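Local coordinates for protein GH3 beta-N-acetylglucosaminidase (Paenibacillaceae, PDB 6K5J) that probably hydrolyses terminal beta-linked N-acetylglucosamine residues from oligosaccharides, as a glycoside hydrolase of family 3, at residues Glu240-Glu252 with Tyr279-Ala293. Residues are numbered along the deposited sequence; the frame is centred on the assembly and turned at random.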
ATOM      1  N   GLU A 240      -3.427  21.143  19.703  1.00 35.95           N
ATOM      2  CA  GLU A 240      -3.183  22.102  18.636  1.00 35.61           C
ATOM      3  C   GLU A 240      -3.546  21.506  17.282  1.00 36.67           C
ATOM      4  O   GLU A 240      -3.647  20.287  17.118  1.00 29.78           O
ATOM      5  CB  GLU A 240      -1.722  22.554  18.631  1.00 39.45           C
ATOM      6  CG  GLU A 240      -1.276  23.201  19.929  1.00 44.92           C
ATOM      7  CD  GLU A 240      -2.186  24.344  20.332  1.00 54.38           C
ATOM      8  OE1 GLU A 240      -2.591  25.120  19.438  1.00 54.71           O
ATOM      9  OE2 GLU A 240      -2.511  24.455  21.535  1.00 59.04           O
ATOM     10  N   LYS A 241      -3.745  22.389  16.299  1.00 30.26           N
ATOM     11  CA  LYS A 241      -4.051  21.974  14.929  1.00 34.34           C
ATOM     12  C   LYS A 241      -2.757  21.543  14.235  1.00 32.75           C
ATOM     13  O   LYS A 241      -2.243  22.185  13.313  1.00 32.54           O
ATOM     14  CB  LYS A 241      -4.760  23.086  14.171  1.00 37.96           C
ATOM     15  CG  LYS A 241      -5.599  22.586  13.005  1.00 42.38           C
ATOM     16  CD  LYS A 241      -6.066  23.719  12.102  1.00 50.71           C
ATOM     17  CE  LYS A 241      -7.574  23.639  11.869  1.00 55.05           C
ATOM     18  NZ  LYS A 241      -8.128  24.923  11.344  1.00 63.94           N
ATOM     19  N   LEU A 242      -2.218  20.426  14.718  1.00 26.29           N
ATOM     20  CA  LEU A 242      -1.010  19.818  14.160  1.00 26.97           C
ATOM     21  C   LEU A 242      -1.320  18.362  13.843  1.00 27.93           C
ATOM     22  O   LEU A 242      -1.754  17.615  14.744  1.00 25.60           O
ATOM     23  CB  LEU A 242       0.167  19.904  15.135  1.00 28.26           C
ATOM     24  CG  LEU A 242       0.711  21.287  15.488  1.00 30.94           C
ATOM     25  CD1 LEU A 242       1.662  21.185  16.683  1.00 25.82           C
ATOM     26  CD2 LEU A 242       1.406  21.892  14.287  1.00 31.20           C
ATOM     27  N   PRO A 243      -1.114  17.903  12.613  1.00 26.22           N
ATOM     28  CA  PRO A 243      -1.263  16.467  12.341  1.00 25.69           C
ATOM     29  C   PRO A 243      -0.211  15.678  13.109  1.00 25.90           C
ATOM     30  O   PRO A 243       0.789  16.226  13.580  1.00 24.79           O
ATOM     31  CB  PRO A 243      -1.056  16.367  10.826  1.00 23.79           C
ATOM     32  CG  PRO A 243      -0.203  17.539  10.486  1.00 28.05           C
ATOM     33  CD  PRO A 243      -0.575  18.641  11.455  1.00 26.66           C
ATOM     34  N   ALA A 244      -0.455  14.370  13.239  1.00 25.33           N
ATOM     35  CA  ALA A 244       0.453  13.516  14.003  1.00 23.04           C
ATOM     36  C   ALA A 244       1.898  13.687  13.547  1.00 23.60           C
ATOM     37  O   ALA A 244       2.818  13.695  14.368  1.00 23.57           O
ATOM     38  CB  ALA A 244       0.029  12.052  13.876  1.00 21.05           C
ATOM     39  N   THR A 245       2.110  13.836  12.234  1.00 19.72           N
ATOM     40  CA  THR A 245       3.449  14.024  11.682  1.00 22.16           C
ATOM     41  C   THR A 245       4.183  15.201  12.311  1.00 24.03           C
ATOM     42  O   THR A 245       5.411  15.168  12.434  1.00 22.22           O
ATOM     43  CB  THR A 245       3.347  14.240  10.169  1.00 23.49           C
ATOM     44  OG1 THR A 245       2.700  13.107   9.584  1.00 22.78           O
ATOM     45  CG2 THR A 245       4.729  14.421   9.533  1.00 20.16           C
ATOM     46  N   LEU A 246       3.461  16.252  12.693  1.00 21.48           N
ATOM     47  CA  LEU A 246       4.056  17.472  13.222  1.00 23.56           C
ATOM     48  C   LEU A 246       3.788  17.677  14.710  1.00 25.47           C
ATOM     49  O   LEU A 246       4.007  18.780  15.221  1.00 22.61           O
ATOM     50  CB  LEU A 246       3.546  18.684  12.429  1.00 22.09           C
ATOM     51  CG  LEU A 246       3.685  18.572  10.908  1.00 24.51           C
ATOM     52  CD1 LEU A 246       3.266  19.865  10.208  1.00 25.01           C
ATOM     53  CD2 LEU A 246       5.116  18.190  10.508  1.00 21.99           C
ATOM     54  N   SER A 247       3.335  16.650  15.421  1.00 23.71           N
ATOM     55  CA  SER A 247       2.886  16.782  16.804  1.00 21.63           C
ATOM     56  C   SER A 247       3.859  16.100  17.755  1.00 24.58           C
ATOM     57  O   SER A 247       4.006  14.870  17.726  1.00 22.12           O
ATOM     58  CB  SER A 247       1.500  16.168  16.976  1.00 23.23           C
ATOM     59  OG  SER A 247       1.223  15.964  18.345  1.00 23.36           O
ATOM     60  N   SER A 248       4.506  16.886  18.624  1.00 25.42           N
ATOM     61  CA  SER A 248       5.334  16.252  19.646  1.00 24.31           C
ATOM     62  C   SER A 248       4.488  15.412  20.595  1.00 23.50           C
ATOM     63  O   SER A 248       4.968  14.398  21.108  1.00 23.88           O
ATOM     64  CB  SER A 248       6.156  17.304  20.405  1.00 26.89           C
ATOM     65  OG  SER A 248       5.324  18.315  20.941  1.00 34.09           O
ATOM     66  N   ASN A 249       3.220  15.786  20.809  1.00 24.35           N
ATOM     67  CA  ASN A 249       2.339  14.966  21.644  1.00 24.33           C
ATOM     68  C   ASN A 249       2.178  13.560  21.082  1.00 23.69           C
ATOM     69  O   ASN A 249       2.188  12.576  21.835  1.00 22.38           O
ATOM     70  CB  ASN A 249       0.968  15.622  21.786  1.00 23.78           C
ATOM     71  CG  ASN A 249       0.936  16.657  22.890  1.00 30.43           C
ATOM     72  OD1 ASN A 249       1.977  17.154  23.310  1.00 27.61           O
ATOM     73  ND2 ASN A 249      -0.257  16.994  23.352  1.00 30.54           N
ATOM     74  N   VAL A 250       2.018  13.442  19.763  1.00 22.71           N
ATOM     75  CA  VAL A 250       1.820  12.124  19.163  1.00 22.78           C
ATOM     76  C   VAL A 250       3.138  11.362  19.069  1.00 22.16           C
ATOM     77  O   VAL A 250       3.189  10.160  19.352  1.00 23.03           O
ATOM     78  CB  VAL A 250       1.147  12.249  17.780  1.00 21.68           C
ATOM     79  CG1 VAL A 250       0.972  10.863  17.147  1.00 24.04           C
ATOM     80  CG2 VAL A 250      -0.200  12.953  17.893  1.00 21.82           C
ATOM     81  N   ILE A 251       4.218  12.025  18.657  1.00 23.91           N
ATOM     82  CA  ILE A 251       5.452  11.292  18.381  1.00 21.82           C
ATOM     83  C   ILE A 251       6.296  11.166  19.648  1.00 25.45           C
ATOM     84  O   ILE A 251       6.494  10.058  20.160  1.00 24.53           O
ATOM     85  CB  ILE A 251       6.249  11.937  17.235  1.00 20.98           C
ATOM     86  CG1 ILE A 251       5.418  11.932  15.943  1.00 21.15           C
ATOM     87  CG2 ILE A 251       7.533  11.178  17.006  1.00 21.99           C
ATOM     88  CD1 ILE A 251       6.126  12.550  14.750  1.00 23.52           C
ATOM     89  N   GLU A 252       6.821  12.286  20.164  1.00 24.58           N
ATOM     90  CA  GLU A 252       7.638  12.186  21.373  1.00 22.14           C
ATOM     91  C   GLU A 252       6.817  11.679  22.546  1.00 23.23           C
ATOM     92  O   GLU A 252       7.290  10.856  23.336  1.00 26.12           O
ATOM     93  CB  GLU A 252       8.265  13.539  21.734  1.00 21.67           C
ATOM     94  CG  GLU A 252       9.455  13.957  20.882  1.00 27.96           C
ATOM     95  CD  GLU A 252      10.658  13.020  20.965  1.00 32.42           C
ATOM     96  OE1 GLU A 252      10.703  12.144  21.858  1.00 32.74           O
ATOM     97  OE2 GLU A 252      11.577  13.174  20.122  1.00 33.35           O
ATOM     98  N   TYR A 279       1.232  23.750   5.876  1.00 35.15           N
ATOM     99  CA  TYR A 279       2.412  24.029   6.687  1.00 35.98           C
ATOM    100  C   TYR A 279       3.661  24.339   5.867  1.00 32.52           C
ATOM    101  O   TYR A 279       4.530  25.070   6.348  1.00 35.91           O
ATOM    102  CB  TYR A 279       2.688  22.858   7.641  1.00 33.93           C
ATOM    103  CG  TYR A 279       1.522  22.532   8.547  1.00 31.99           C
ATOM    104  CD1 TYR A 279       1.376  23.151   9.785  1.00 31.30           C
ATOM    105  CD2 TYR A 279       0.560  21.602   8.162  1.00 34.11           C
ATOM    106  CE1 TYR A 279       0.294  22.854  10.611  1.00 35.74           C
ATOM    107  CE2 TYR A 279      -0.515  21.298   8.972  1.00 34.61           C
ATOM    108  CZ  TYR A 279      -0.649  21.929  10.196  1.00 37.58           C
ATOM    109  OH  TYR A 279      -1.727  21.621  10.993  1.00 35.31           O
ATOM    110  N   GLY A 280       3.773  23.800   4.654  1.00 32.42           N
ATOM    111  CA  GLY A 280       4.967  23.953   3.812  1.00 32.24           C
ATOM    112  C   GLY A 280       5.975  22.834   4.022  1.00 32.03           C
ATOM    113  O   GLY A 280       6.109  22.278   5.106  1.00 27.53           O
ATOM    114  N   VAL A 281       6.712  22.502   2.954  1.00 31.69           N
ATOM    115  CA  VAL A 281       7.623  21.352   3.010  1.00 30.21           C
ATOM    116  C   VAL A 281       8.837  21.655   3.894  1.00 30.30           C
ATOM    117  O   VAL A 281       9.210  20.849   4.757  1.00 29.01           O
ATOM    118  CB  VAL A 281       8.049  20.920   1.596  1.00 27.44           C
ATOM    119  CG1 VAL A 281       9.158  19.856   1.666  1.00 27.92           C
ATOM    120  CG2 VAL A 281       6.834  20.382   0.807  1.00 27.46           C
ATOM    121  N   GLY A 282       9.476  22.809   3.685  1.00 30.39           N
ATOM    122  CA  GLY A 282      10.665  23.134   4.462  1.00 30.51           C
ATOM    123  C   GLY A 282      10.371  23.262   5.945  1.00 28.21           C
ATOM    124  O   GLY A 282      11.038  22.647   6.784  1.00 28.31           O
ATOM    125  N   GLU A 283       9.341  24.034   6.285  1.00 28.63           N
ATOM    126  CA  GLU A 283       8.970  24.199   7.682  1.00 31.29           C
ATOM    127  C   GLU A 283       8.298  22.945   8.230  1.00 30.22           C
ATOM    128  O   GLU A 283       8.414  22.653   9.423  1.00 23.58           O
ATOM    129  CB  GLU A 283       8.076  25.437   7.830  1.00 36.26           C
ATOM    130  CG  GLU A 283       7.615  25.748   9.247  1.00 42.94           C
ATOM    131  CD  GLU A 283       8.741  26.138  10.207  1.00 41.31           C
ATOM    132  OE1 GLU A 283       8.596  25.846  11.411  1.00 44.31           O
ATOM    133  OE2 GLU A 283       9.752  26.743   9.776  1.00 42.51           O
ATOM    134  N   GLY A 284       7.607  22.180   7.382  1.00 28.03           N
ATOM    135  CA  GLY A 284       7.127  20.882   7.824  1.00 25.53           C
ATOM    136  C   GLY A 284       8.264  19.947   8.189  1.00 21.37           C
ATOM    137  O   GLY A 284       8.184  19.210   9.177  1.00 24.69           O
ATOM    138  N   ALA A 285       9.340  19.962   7.398  1.00 21.37           N
ATOM    139  CA  ALA A 285      10.513  19.150   7.717  1.00 23.96           C
ATOM    140  C   ALA A 285      11.051  19.489   9.102  1.00 22.34           C
ATOM    141  O   ALA A 285      11.296  18.600   9.925  1.00 20.20           O
ATOM    142  CB  ALA A 285      11.597  19.362   6.662  1.00 21.76           C
ATOM    143  N   VAL A 286      11.254  20.781   9.366  1.00 20.17           N
ATOM    144  CA  VAL A 286      11.757  21.224  10.666  1.00 20.36           C
ATOM    145  C   VAL A 286      10.799  20.808  11.770  1.00 20.90           C
ATOM    146  O   VAL A 286      11.207  20.273  12.806  1.00 21.83           O
ATOM    147  CB  VAL A 286      11.981  22.751  10.657  1.00 22.65           C
ATOM    148  CG1 VAL A 286      12.366  23.251  12.052  1.00 23.48           C
ATOM    149  CG2 VAL A 286      13.037  23.118   9.634  1.00 21.08           C
ATOM    150  N   GLN A 287       9.503  21.039  11.563  1.00 21.35           N
ATOM    151  CA  GLN A 287       8.535  20.729  12.605  1.00 23.00           C
ATOM    152  C   GLN A 287       8.410  19.229  12.838  1.00 22.91           C
ATOM    153  O   GLN A 287       8.147  18.800  13.970  1.00 19.74           O
ATOM    154  CB  GLN A 287       7.180  21.329  12.254  1.00 24.45           C
ATOM    155  CG  GLN A 287       7.050  22.784  12.660  1.00 32.64           C
ATOM    156  CD  GLN A 287       5.767  23.403  12.167  1.00 34.79           C
ATOM    157  OE1 GLN A 287       5.772  24.239  11.263  1.00 48.11           O
ATOM    158  NE2 GLN A 287       4.657  22.996  12.758  1.00 33.14           N
ATOM    159  N   ALA A 288       8.600  18.421  11.790  1.00 21.57           N
ATOM    160  CA  ALA A 288       8.575  16.968  11.960  1.00 21.46           C
ATOM    161  C   ALA A 288       9.729  16.485  12.834  1.00 19.64           C
ATOM    162  O   ALA A 288       9.540  15.628  13.707  1.00 22.22           O
ATOM    163  CB  ALA A 288       8.619  16.286  10.593  1.00 21.48           C
ATOM    164  N   VAL A 289      10.934  17.000  12.608  1.00 21.06           N
ATOM    165  CA  VAL A 289      12.050  16.618  13.471  1.00 21.91           C
ATOM    166  C   VAL A 289      11.787  17.082  14.898  1.00 20.85           C
ATOM    167  O   VAL A 289      11.985  16.332  15.859  1.00 21.70           O
ATOM    168  CB  VAL A 289      13.378  17.181  12.929  1.00 19.35           C
ATOM    169  CG1 VAL A 289      14.482  17.004  13.970  1.00 21.85           C
ATOM    170  CG2 VAL A 289      13.753  16.490  11.605  1.00 21.96           C
ATOM    171  N   GLU A 290      11.290  18.313  15.055  1.00 22.62           N
ATOM    172  CA  GLU A 290      10.992  18.812  16.397  1.00 24.07           C
ATOM    173  C   GLU A 290       9.951  17.942  17.089  1.00 26.23           C
ATOM    174  O   GLU A 290      10.019  17.728  18.304  1.00 23.66           O
ATOM    175  CB  GLU A 290      10.519  20.261  16.322  1.00 23.41           C
ATOM    176  CG  GLU A 290      11.630  21.245  15.968  1.00 29.26           C
ATOM    177  CD  GLU A 290      11.132  22.684  15.949  1.00 37.08           C
ATOM    178  OE1 GLU A 290      10.157  22.956  15.214  1.00 36.26           O
ATOM    179  OE2 GLU A 290      11.693  23.529  16.681  1.00 39.06           O
ATOM    180  N   ALA A 291       8.987  17.420  16.331  1.00 20.86           N
ATOM    181  CA  ALA A 291       7.961  16.566  16.918  1.00 20.98           C
ATOM    182  C   ALA A 291       8.495  15.199  17.324  1.00 22.28           C
ATOM    183  O   ALA A 291       7.891  14.552  18.186  1.00 23.36           O
ATOM    184  CB  ALA A 291       6.786  16.404  15.942  1.00 22.29           C
ATOM    185  N   GLY A 292       9.597  14.740  16.721  1.00 22.16           N
ATOM    186  CA  GLY A 292      10.179  13.464  17.089  1.00 23.63           C
ATOM    187  C   GLY A 292      10.555  12.543  15.940  1.00 20.74           C
ATOM    188  O   GLY A 292      11.098  11.463  16.179  1.00 21.31           O
ATOM    189  N   ALA A 293      10.283  12.946  14.696  1.00 20.44           N
ATOM    190  CA  ALA A 293      10.596  12.099  13.549  1.00 22.52           C
ATOM    191  C   ALA A 293      12.097  12.071  13.268  1.00 19.92           C
ATOM    192  O   ALA A 293      12.827  13.025  13.550  1.00 20.16           O
ATOM    193  CB  ALA A 293       9.855  12.584  12.295  1.00 19.94           C
TER
HETATM  194  O   HOH W   1       6.897  20.429  15.761  1.00 30.76           O
HETATM  195  O   HOH W   2      12.809  11.707  18.619  1.00 30.66           O
HETATM  196  O   HOH W   3      11.884  15.807  19.347  1.00 31.86           O
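Leu246 lays its CD1 methyl over one face of the Tyr279 ring, 3.8 Å from the centroid, a CH-pi contact that joins 240-252 to 279-293 inside the TIM-barrel-type domain of this family 3 enzyme. Here the loop after strand 226-229, with the start of helix 249-258, packs along helix 281-291, which precedes strand 296-298. A branched leucine suits the site because its methyls divide the work: with CG anti to the carbonyl carbon (chi1 -52°), CD1 serves the ring while CD2 lies against Gly284 O and the Ala288 methyl. Pro243 CD, 3.5 Å from Tyr279 CZ, and Leu242 CD2 meet the same ring obliquely. Lys241 O lies at the ring's edge, near its plane, and accepts from Tyr279 OH; the modelled 2.4 Å between these two oxygens is doubtfully short and says nothing of the bond's strength. A phenylalanine here would probably leave Lys241 O without its hydroxyl donor and remove the tie that fixes the edge of the ring to the loop. Farther along, small residues let the backbones approach: Ala291 CB sits 3.5 Å from Ser247 C, and Ser248 CA points a C-H almost straight at Ala291 O. That oxygen also takes a weak bond from Glu252 N. Gly292 ends the helix in a Schellman motif, its positive phi (133°) well tolerated by glycine; a side chain there would run into Ile251 CG2, which already packs tightly, 3.5 Å from Gly292 CA. Ser247, ahead of the turn that leads into helix 249-258, accepts from Val250 N through OG, a capping bond, and Glu238 also bonds to this hydroxyl. Glu252, bent at chi2 (-62°), brings its carboxylate over the helix end, where OE2 forms a salt bridge with Arg328 and accepts, at 2.8 Å from OE2, from the oxygen of a water that also donates to Glu290 O.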